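Local atomic coordinates of glutathione S-transferase (Sphingobium chungbukense, PDB entry 6M1T), a protein that binds glutathione as a bacterial beta-class glutathione S-transferase and probably transfers it to electrophilic compounds in detoxification. Residues His106-Pro111 / Thr127-His132; Asn131-Leu136 / Ser173-Leu178. All coordinates share one frame; numbering follows the deposited sequence.

Contact 1 (His106-Pro111 / Thr127-His132); sequences HKAFVP and TAVKNH. With GSH (glutathione), chain C.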
ATOM      1  N   HIS A 106       8.436  -0.408   3.603  1.00 15.09           N
ATOM      2  CA  HIS A 106       9.140  -1.111   2.494  1.00 16.60           C
ATOM      3  C   HIS A 106       9.920  -0.068   1.717  1.00 14.26           C
ATOM      4  O   HIS A 106      11.102  -0.322   1.413  1.00 14.02           O
ATOM      5  CB  HIS A 106       8.149  -1.922   1.614  1.00 19.64           C
ATOM      6  CG  HIS A 106       8.777  -2.785   0.544  1.00 21.02           C
ATOM      7  ND1 HIS A 106       9.825  -2.383  -0.241  1.00 28.80           N
ATOM      8  CD2 HIS A 106       8.446  -4.007   0.083  1.00 25.16           C
ATOM      9  CE1 HIS A 106      10.153  -3.339  -1.098  1.00 25.21           C
ATOM     10  NE2 HIS A 106       9.329  -4.346  -0.916  1.00 23.45           N
ATOM     11  N   LYS A 107       9.252   1.008   1.295  1.00 17.24           N
ATOM     12  CA  LYS A 107       9.790   1.951   0.290  1.00 18.82           C
ATOM     13  C   LYS A 107      10.918   2.772   0.947  1.00 18.50           C
ATOM     14  O   LYS A 107      11.883   3.081   0.221  1.00 16.56           O
ATOM     15  CB  LYS A 107       8.666   2.773  -0.367  1.00 21.66           C
ATOM     16  CG  LYS A 107       7.656   1.959  -1.197  1.00 23.29           C
ATOM     17  CD  LYS A 107       8.279   0.865  -2.058  1.00 26.74           C
ATOM     18  CE  LYS A 107       7.512   0.462  -3.292  1.00 30.76           C
ATOM     19  NZ  LYS A 107       8.080   1.101  -4.514  1.00 32.00           N
ATOM     20  N   ALA A 108      10.893   2.997   2.275  1.00 16.62           N
ATOM     21  CA  ALA A 108      12.028   3.615   3.024  1.00 18.66           C
ATOM     22  C   ALA A 108      13.358   2.904   2.714  1.00 17.55           C
ATOM     23  O   ALA A 108      14.379   3.599   2.660  1.00 22.46           O
ATOM     24  CB  ALA A 108      11.771   3.626   4.519  1.00 17.04           C
ATOM     25  N   PHE A 109      13.360   1.583   2.537  1.00 16.52           N
ATOM     26  CA  PHE A 109      14.576   0.738   2.400  1.00 17.22           C
ATOM     27  C   PHE A 109      15.196   0.818   0.997  1.00 20.19           C
ATOM     28  O   PHE A 109      16.381   0.413   0.802  1.00 21.45           O
ATOM     29  CB  PHE A 109      14.266  -0.725   2.668  1.00 16.00           C
ATOM     30  CG  PHE A 109      14.082  -1.080   4.111  1.00 15.89           C
ATOM     31  CD1 PHE A 109      15.180  -1.435   4.899  1.00 16.11           C
ATOM     32  CD2 PHE A 109      12.826  -1.112   4.680  1.00 15.67           C
ATOM     33  CE1 PHE A 109      14.984  -1.760   6.231  1.00 14.44           C
ATOM     34  CE2 PHE A 109      12.639  -1.433   6.017  1.00 16.23           C
ATOM     35  CZ  PHE A 109      13.735  -1.755   6.791  1.00 17.30           C
ATOM     36  N   VAL A 110      14.438   1.280   0.002  1.00 21.42           N
ATOM     37  CA  VAL A 110      14.813   1.015  -1.423  1.00 23.61           C
ATOM     38  C   VAL A 110      16.188   1.615  -1.761  1.00 22.60           C
ATOM     39  O   VAL A 110      17.001   0.896  -2.340  1.00 24.10           O
ATOM     40  CB  VAL A 110      13.678   1.435  -2.378  1.00 25.77           C
ATOM     41  CG1 VAL A 110      14.134   1.468  -3.828  1.00 28.44           C
ATOM     42  CG2 VAL A 110      12.497   0.500  -2.185  1.00 24.29           C
ATOM     43  N   PRO A 111      16.523   2.885  -1.429  1.00 25.69           N
ATOM     44  CA  PRO A 111      17.873   3.415  -1.659  1.00 28.37           C
ATOM     45  C   PRO A 111      18.984   2.614  -0.957  1.00 30.82           C
ATOM     46  O   PRO A 111      20.057   2.449  -1.526  1.00 29.26           O
ATOM     47  CB  PRO A 111      17.854   4.827  -1.056  1.00 27.08           C
ATOM     48  CG  PRO A 111      16.367   5.189  -1.000  1.00 29.11           C
ATOM     49  CD  PRO A 111      15.653   3.876  -0.787  1.00 24.96           C
ATOM     50  N   THR A 127      18.053   7.177   7.829  1.00 41.83           N
ATOM     51  CA  THR A 127      17.329   8.045   8.799  1.00 39.58           C
ATOM     52  C   THR A 127      15.837   7.710   8.820  1.00 38.24           C
ATOM     53  O   THR A 127      15.257   7.630   9.924  1.00 40.10           O
ATOM     54  CB  THR A 127      17.486   9.536   8.457  1.00 43.13           C
ATOM     55  OG1 THR A 127      18.845   9.865   8.717  1.00 37.81           O
ATOM     56  CG2 THR A 127      16.568  10.440   9.253  1.00 42.78           C
ATOM     57  N   ALA A 128      15.227   7.607   7.641  1.00 34.09           N
ATOM     58  CA  ALA A 128      13.789   7.313   7.475  1.00 29.72           C
ATOM     59  C   ALA A 128      13.483   5.947   8.097  1.00 25.98           C
ATOM     60  O   ALA A 128      12.487   5.835   8.783  1.00 25.58           O
ATOM     61  CB  ALA A 128      13.406   7.361   6.017  1.00 29.16           C
ATOM     62  N   VAL A 129      14.318   4.951   7.838  1.00 25.23           N
ATOM     63  CA  VAL A 129      14.123   3.572   8.372  1.00 24.75           C
ATOM     64  C   VAL A 129      14.230   3.604   9.903  1.00 26.22           C
ATOM     65  O   VAL A 129      13.315   3.053  10.576  1.00 23.06           O
ATOM     66  CB  VAL A 129      15.121   2.586   7.762  1.00 24.12           C
ATOM     67  CG1 VAL A 129      15.125   1.294   8.566  1.00 22.83           C
ATOM     68  CG2 VAL A 129      14.810   2.357   6.278  1.00 23.63           C
ATOM     69  N   LYS A 130      15.258   4.267  10.450  1.00 28.65           N
ATOM     70  CA  LYS A 130      15.478   4.336  11.927  1.00 28.37           C
ATOM     71  C   LYS A 130      14.306   5.062  12.588  1.00 28.26           C
ATOM     72  O   LYS A 130      13.866   4.610  13.675  1.00 25.85           O
ATOM     73  CB  LYS A 130      16.862   4.935  12.211  1.00 30.94           C
ATOM     74  CG  LYS A 130      17.996   4.015  11.784  1.00 32.82           C
ATOM     75  CD  LYS A 130      19.344   4.290  12.418  1.00 38.22           C
ATOM     76  CE  LYS A 130      20.152   5.313  11.655  1.00 40.05           C
ATOM     77  NZ  LYS A 130      21.461   5.557  12.302  1.00 44.44           N
ATOM     78  N   ASN A 131      13.724   6.069  11.924  1.00 28.91           N
ATOM     79  CA  ASN A 131      12.492   6.766  12.389  1.00 27.22           C
ATOM     80  C   ASN A 131      11.297   5.806  12.478  1.00 27.25           C
ATOM     81  O   ASN A 131      10.511   5.822  13.490  1.00 24.85           O
ATOM     82  CB  ASN A 131      12.117   7.921  11.458  1.00 31.64           C
ATOM     83  CG  ASN A 131      12.864   9.208  11.742  1.00 37.81           C
ATOM     84  OD1 ASN A 131      12.627  10.213  11.073  1.00 44.29           O
ATOM     85  ND2 ASN A 131      13.775   9.189  12.705  1.00 33.32           N
ATOM     86  N   HIS A 132      11.066   5.041  11.411  1.00 22.92           N
ATOM     87  CA  HIS A 132       9.995   4.027  11.348  1.00 21.30           C
ATOM     88  C   HIS A 132      10.191   3.016  12.487  1.00 19.89           C
ATOM     89  O   HIS A 132       9.186   2.601  13.079  1.00 21.83           O
ATOM     90  CB  HIS A 132      10.002   3.354   9.962  1.00 20.53           C
ATOM     91  CG  HIS A 132       9.270   4.148   8.931  1.00 19.91           C
ATOM     92  ND1 HIS A 132       7.964   4.547   9.117  1.00 19.94           N
ATOM     93  CD2 HIS A 132       9.608   4.556   7.683  1.00 21.71           C
ATOM     94  CE1 HIS A 132       7.525   5.188   8.044  1.00 21.30           C
ATOM     95  NE2 HIS A 132       8.501   5.218   7.157  1.00 19.13           N
TER
HETATM   96  N1  GSH C 301       4.289  -3.227  -3.952  1.00 11.67           N
HETATM   97  CA1 GSH C 301       4.784  -4.601  -4.149  1.00 12.34           C
HETATM   98  C1  GSH C 301       4.144  -5.542  -3.118  1.00 13.09           C
HETATM   99  O11 GSH C 301       3.754  -5.015  -2.069  1.00 14.29           O
HETATM  100  O12 GSH C 301       4.073  -6.780  -3.428  1.00 13.25           O
HETATM  101  CB1 GSH C 301       6.309  -4.573  -4.008  1.00 12.53           C
HETATM  102  CG1 GSH C 301       7.006  -5.813  -4.498  1.00 12.37           C
HETATM  103  CD1 GSH C 301       8.517  -5.585  -4.508  1.00 12.64           C
HETATM  104  OE1 GSH C 301       9.027  -4.458  -4.539  1.00 13.32           O
HETATM  105  N2  GSH C 301       9.256  -6.686  -4.539  1.00 12.30           N
HETATM  106  CA2 GSH C 301      10.701  -6.731  -4.631  1.00 14.17           C
HETATM  107  C2  GSH C 301      11.167  -7.085  -6.033  1.00 15.13           C
HETATM  108  O2  GSH C 301      10.663  -8.040  -6.625  1.00 16.20           O
HETATM  109  CB2 GSH C 301      11.299  -7.702  -3.614  1.00 14.64           C
HETATM  110  SG2 GSH C 301      11.203  -7.113  -1.895  1.00 16.62           S
HETATM  111  N3  GSH C 301      12.057  -6.273  -6.575  1.00 16.94           N
HETATM  112  CA3 GSH C 301      12.621  -6.499  -7.883  1.00 20.22           C
HETATM  113  C3  GSH C 301      12.472  -5.289  -8.809  1.00 25.76           C
HETATM  114  O31 GSH C 301      11.725  -4.362  -8.438  1.00 29.59           O
HETATM  115  O32 GSH C 301      13.089  -5.324  -9.895  1.00 31.96           O
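In the all-helical C-terminal domain of this glutathione S-transferase, the 106-111 segment, at and just beyond the last turn of helix 89-108, packs against helix 119-139 through apolar side chains: Ala108 and Phe109 meet Val129, with Ala128 and His132 at the margins. The backbones come close because Ala108 faces the second helix, and the CA atoms of Ala108 and Val129 are 5.7 Å apart. Both methyls of Val129 touch Phe109, and CG2 also meets Ala108 CB at 3.7 Å. CG2 sits over the centre of the Phe109 ring in a CH-pi contact, 4.0 Å from the centroid and close to the normal. CG1, anti to the backbone N (chi1 166°), lies 3.8 Å from Phe109 CZ. A leucine in place of Phe109 would probably leave Val129 CG2 without its aromatic face and take away the ring that Phe105 and Trp164 meet edge-to-face. One turn earlier, His106 turns to the glutathione site, its NE2 3.5 Å from SG2 of the bound glutathione, so one short segment serves both packing and ligand. Beyond Val129, the CB of Ala108 lies 3.9 Å from CD2 of His132, near the plane of the imidazole and at its edge.

Contact 2 (Asn131-Leu136 / Ser173-Leu178); sequences NHLGAL and SAYPNL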
ATOM      1  N   ASN A 131      13.724   6.069  11.924  1.00 28.91           N
ATOM      2  CA  ASN A 131      12.492   6.766  12.389  1.00 27.22           C
ATOM      3  C   ASN A 131      11.297   5.806  12.478  1.00 27.25           C
ATOM      4  O   ASN A 131      10.511   5.822  13.490  1.00 24.85           O
ATOM      5  CB  ASN A 131      12.117   7.921  11.458  1.00 31.64           C
ATOM      6  CG  ASN A 131      12.864   9.208  11.742  1.00 37.81           C
ATOM      7  OD1 ASN A 131      12.627  10.213  11.073  1.00 44.29           O
ATOM      8  ND2 ASN A 131      13.775   9.189  12.705  1.00 33.32           N
ATOM      9  N   HIS A 132      11.066   5.041  11.411  1.00 22.92           N
ATOM     10  CA  HIS A 132       9.995   4.027  11.348  1.00 21.30           C
ATOM     11  C   HIS A 132      10.191   3.016  12.487  1.00 19.89           C
ATOM     12  O   HIS A 132       9.186   2.601  13.079  1.00 21.83           O
ATOM     13  CB  HIS A 132      10.002   3.354   9.962  1.00 20.53           C
ATOM     14  CG  HIS A 132       9.270   4.148   8.931  1.00 19.91           C
ATOM     15  ND1 HIS A 132       7.964   4.547   9.117  1.00 19.94           N
ATOM     16  CD2 HIS A 132       9.608   4.556   7.683  1.00 21.71           C
ATOM     17  CE1 HIS A 132       7.525   5.188   8.044  1.00 21.30           C
ATOM     18  NE2 HIS A 132       8.501   5.218   7.157  1.00 19.13           N
ATOM     19  N   LEU A 133      11.421   2.587  12.696  1.00 20.53           N
ATOM     20  CA  LEU A 133      11.769   1.530  13.670  1.00 19.77           C
ATOM     21  C   LEU A 133      11.445   2.075  15.096  1.00 21.81           C
ATOM     22  O   LEU A 133      10.826   1.350  15.867  1.00 21.27           O
ATOM     23  CB  LEU A 133      13.244   1.146  13.491  1.00 20.52           C
ATOM     24  CG  LEU A 133      13.632   0.277  12.280  1.00 18.85           C
ATOM     25  CD1 LEU A 133      15.131   0.159  12.098  1.00 19.81           C
ATOM     26  CD2 LEU A 133      13.013  -1.104  12.342  1.00 19.67           C
ATOM     27  N   GLY A 134      11.829   3.316  15.408  1.00 23.88           N
ATOM     28  CA  GLY A 134      11.515   4.011  16.685  1.00 23.60           C
ATOM     29  C   GLY A 134      10.019   4.007  16.974  1.00 25.57           C
ATOM     30  O   GLY A 134       9.622   3.620  18.101  1.00 25.33           O
ATOM     31  N   ALA A 135       9.175   4.371  16.000  1.00 21.99           N
ATOM     32  CA  ALA A 135       7.709   4.429  16.191  1.00 24.52           C
ATOM     33  C   ALA A 135       7.136   3.017  16.322  1.00 23.90           C
ATOM     34  O   ALA A 135       6.182   2.816  17.106  1.00 21.81           O
ATOM     35  CB  ALA A 135       7.037   5.167  15.066  1.00 25.66           C
ATOM     36  N   LEU A 136       7.617   2.085  15.500  1.00 21.13           N
ATOM     37  CA  LEU A 136       7.179   0.672  15.595  1.00 19.70           C
ATOM     38  C   LEU A 136       7.590   0.128  16.973  1.00 19.51           C
ATOM     39  O   LEU A 136       6.740  -0.578  17.566  1.00 22.49           O
ATOM     40  CB  LEU A 136       7.794  -0.123  14.445  1.00 20.60           C
ATOM     41  CG  LEU A 136       7.138   0.168  13.091  1.00 19.83           C
ATOM     42  CD1 LEU A 136       8.040  -0.297  11.958  1.00 21.19           C
ATOM     43  CD2 LEU A 136       5.742  -0.431  13.012  1.00 20.48           C
ATOM     44  N   SER A 173      19.624  -3.511  18.118  1.00 33.50           N
ATOM     45  CA  SER A 173      19.710  -3.358  19.607  1.00 34.53           C
ATOM     46  C   SER A 173      18.939  -2.120  20.104  1.00 32.59           C
ATOM     47  O   SER A 173      18.318  -2.192  21.198  1.00 34.17           O
ATOM     48  CB  SER A 173      21.148  -3.323  20.093  1.00 35.86           C
ATOM     49  OG  SER A 173      21.639  -4.642  20.202  1.00 40.45           O
ATOM     50  N   ALA A 174      18.943  -1.014  19.359  1.00 29.38           N
ATOM     51  CA  ALA A 174      18.211   0.215  19.743  1.00 28.21           C
ATOM     52  C   ALA A 174      16.702  -0.026  19.887  1.00 27.29           C
ATOM     53  O   ALA A 174      16.034   0.859  20.437  1.00 28.74           O
ATOM     54  CB  ALA A 174      18.500   1.321  18.759  1.00 30.52           C
ATOM     55  N   TYR A 175      16.138  -1.145  19.408  1.00 26.61           N
ATOM     56  CA  TYR A 175      14.663  -1.342  19.325  1.00 26.19           C
ATOM     57  C   TYR A 175      14.287  -2.635  20.039  1.00 27.97           C
ATOM     58  O   TYR A 175      13.875  -3.605  19.410  1.00 24.60           O
ATOM     59  CB  TYR A 175      14.225  -1.279  17.851  1.00 28.43           C
ATOM     60  CG  TYR A 175      14.860  -0.135  17.095  1.00 26.75           C
ATOM     61  CD1 TYR A 175      14.450   1.173  17.322  1.00 28.39           C
ATOM     62  CD2 TYR A 175      15.909  -0.339  16.210  1.00 24.20           C
ATOM     63  CE1 TYR A 175      15.025   2.243  16.653  1.00 27.44           C
ATOM     64  CE2 TYR A 175      16.515   0.726  15.555  1.00 25.18           C
ATOM     65  CZ  TYR A 175      16.082   2.021  15.788  1.00 26.84           C
ATOM     66  OH  TYR A 175      16.633   3.100  15.143  1.00 30.71           O
ATOM     67  N   PRO A 176      14.387  -2.712  21.391  1.00 28.91           N
ATOM     68  CA  PRO A 176      14.337  -4.009  22.061  1.00 26.59           C
ATOM     69  C   PRO A 176      12.922  -4.594  22.061  1.00 22.99           C
ATOM     70  O   PRO A 176      12.819  -5.767  22.186  1.00 28.25           O
ATOM     71  CB  PRO A 176      14.823  -3.660  23.492  1.00 29.81           C
ATOM     72  CG  PRO A 176      14.329  -2.259  23.704  1.00 28.16           C
ATOM     73  CD  PRO A 176      14.514  -1.593  22.343  1.00 28.53           C
ATOM     74  N   ASN A 177      11.874  -3.785  21.916  1.00 22.99           N
ATOM     75  CA  ASN A 177      10.486  -4.288  21.779  1.00 25.01           C
ATOM     76  C   ASN A 177      10.366  -4.987  20.406  1.00 26.00           C
ATOM     77  O   ASN A 177       9.722  -6.037  20.350  1.00 20.96           O
ATOM     78  CB  ASN A 177       9.430  -3.196  21.982  1.00 28.38           C
ATOM     79  CG  ASN A 177       9.695  -2.404  23.250  1.00 36.29           C
ATOM     80  OD1 ASN A 177      10.224  -2.967  24.216  1.00 37.63           O
ATOM     81  ND2 ASN A 177       9.366  -1.117  23.243  1.00 31.74           N
ATOM     82  N   LEU A 178      11.027  -4.464  19.375  1.00 26.58           N
ATOM     83  CA  LEU A 178      11.059  -5.118  18.030  1.00 25.71           C
ATOM     84  C   LEU A 178      11.823  -6.436  18.143  1.00 26.49           C
ATOM     85  O   LEU A 178      11.231  -7.431  17.757  1.00 21.51           O
ATOM     86  CB  LEU A 178      11.675  -4.173  16.997  1.00 25.70           C
ATOM     87  CG  LEU A 178      10.885  -2.887  16.759  1.00 24.70           C
ATOM     88  CD1 LEU A 178      11.464  -2.128  15.594  1.00 24.92           C
ATOM     89  CD2 LEU A 178       9.411  -3.149  16.509  1.00 24.01           C
TER
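A buried apolar contact within the C-terminal helical domain joins the C-terminal part of helix 119-139 to the N-cap residue and first turn of helix 176-186, with Leu133 and Leu136 on one side and Tyr175 and Leu178 on the other. Tyr175 occupies the N-cap position of the second helix, and its side chain is directed at the first. The CB of Leu133 sits above the centre of the phenol ring in a CH-pi contact, 3.7 Å from the centroid and 9° off the normal. On the other face of the ring lies the CB of Ala174, so the aromatic plane is held between a leucine methylene and an alanine methyl. With CG beside the backbone N (chi1 -75°), Leu133 also brings CD1 to within 3.8 Å of Tyr175 CE2. Gly134 follows: its backbone N comes obliquely to the ring, 3.6 Å from Tyr175 CE1.

Leu178 fits alongside with its two methyls parted between neighbours. CD1 approaches the carbonyl O of Leu133 at 3.5 Å and also meets Leu133 CD2, the two leucine side chains crossing at about a right angle. CD2 turns instead to the backbone of Leu136, 3.8 Å from its carbonyl C, and touches the CB of the same residue more loosely. Polar support comes from Asp137, whose OD1 accepts a hydrogen bond from Leu178 N and whose carbonyl O accepts one from Asn177 ND2. Leu178 also touches the bound cysteine, so this packing forms part of the wall of that pocket. Around the contact, helix 153-162 contributes Leu158 against Leu136 and Leu162 against both Leu133 and Leu178, while Phe105 of helix 89-108 packs on Leu133 and Leu136.

In the fold
Helix 89-108 comes first along the chain, and contact 1 closes the short excursion that follows it, 15 intervening residues, the last eight of them already in helix 119-139. Contact 2 then starts on the same helix, sharing Asn131 and His132 with contact 1, and closes a longer loop of 36 residues that includes helix 153-162 before helix 176-186 begins. The two loops therefore neither nest nor cross but follow in series, with helix 119-139 as their common member. Their centres lie 12 Å apart, and they touch directly where Lys130 CB packs on Tyr175 OH. Together they tie three helices of the C-terminal domain, from the glutathione site to the cysteine pocket.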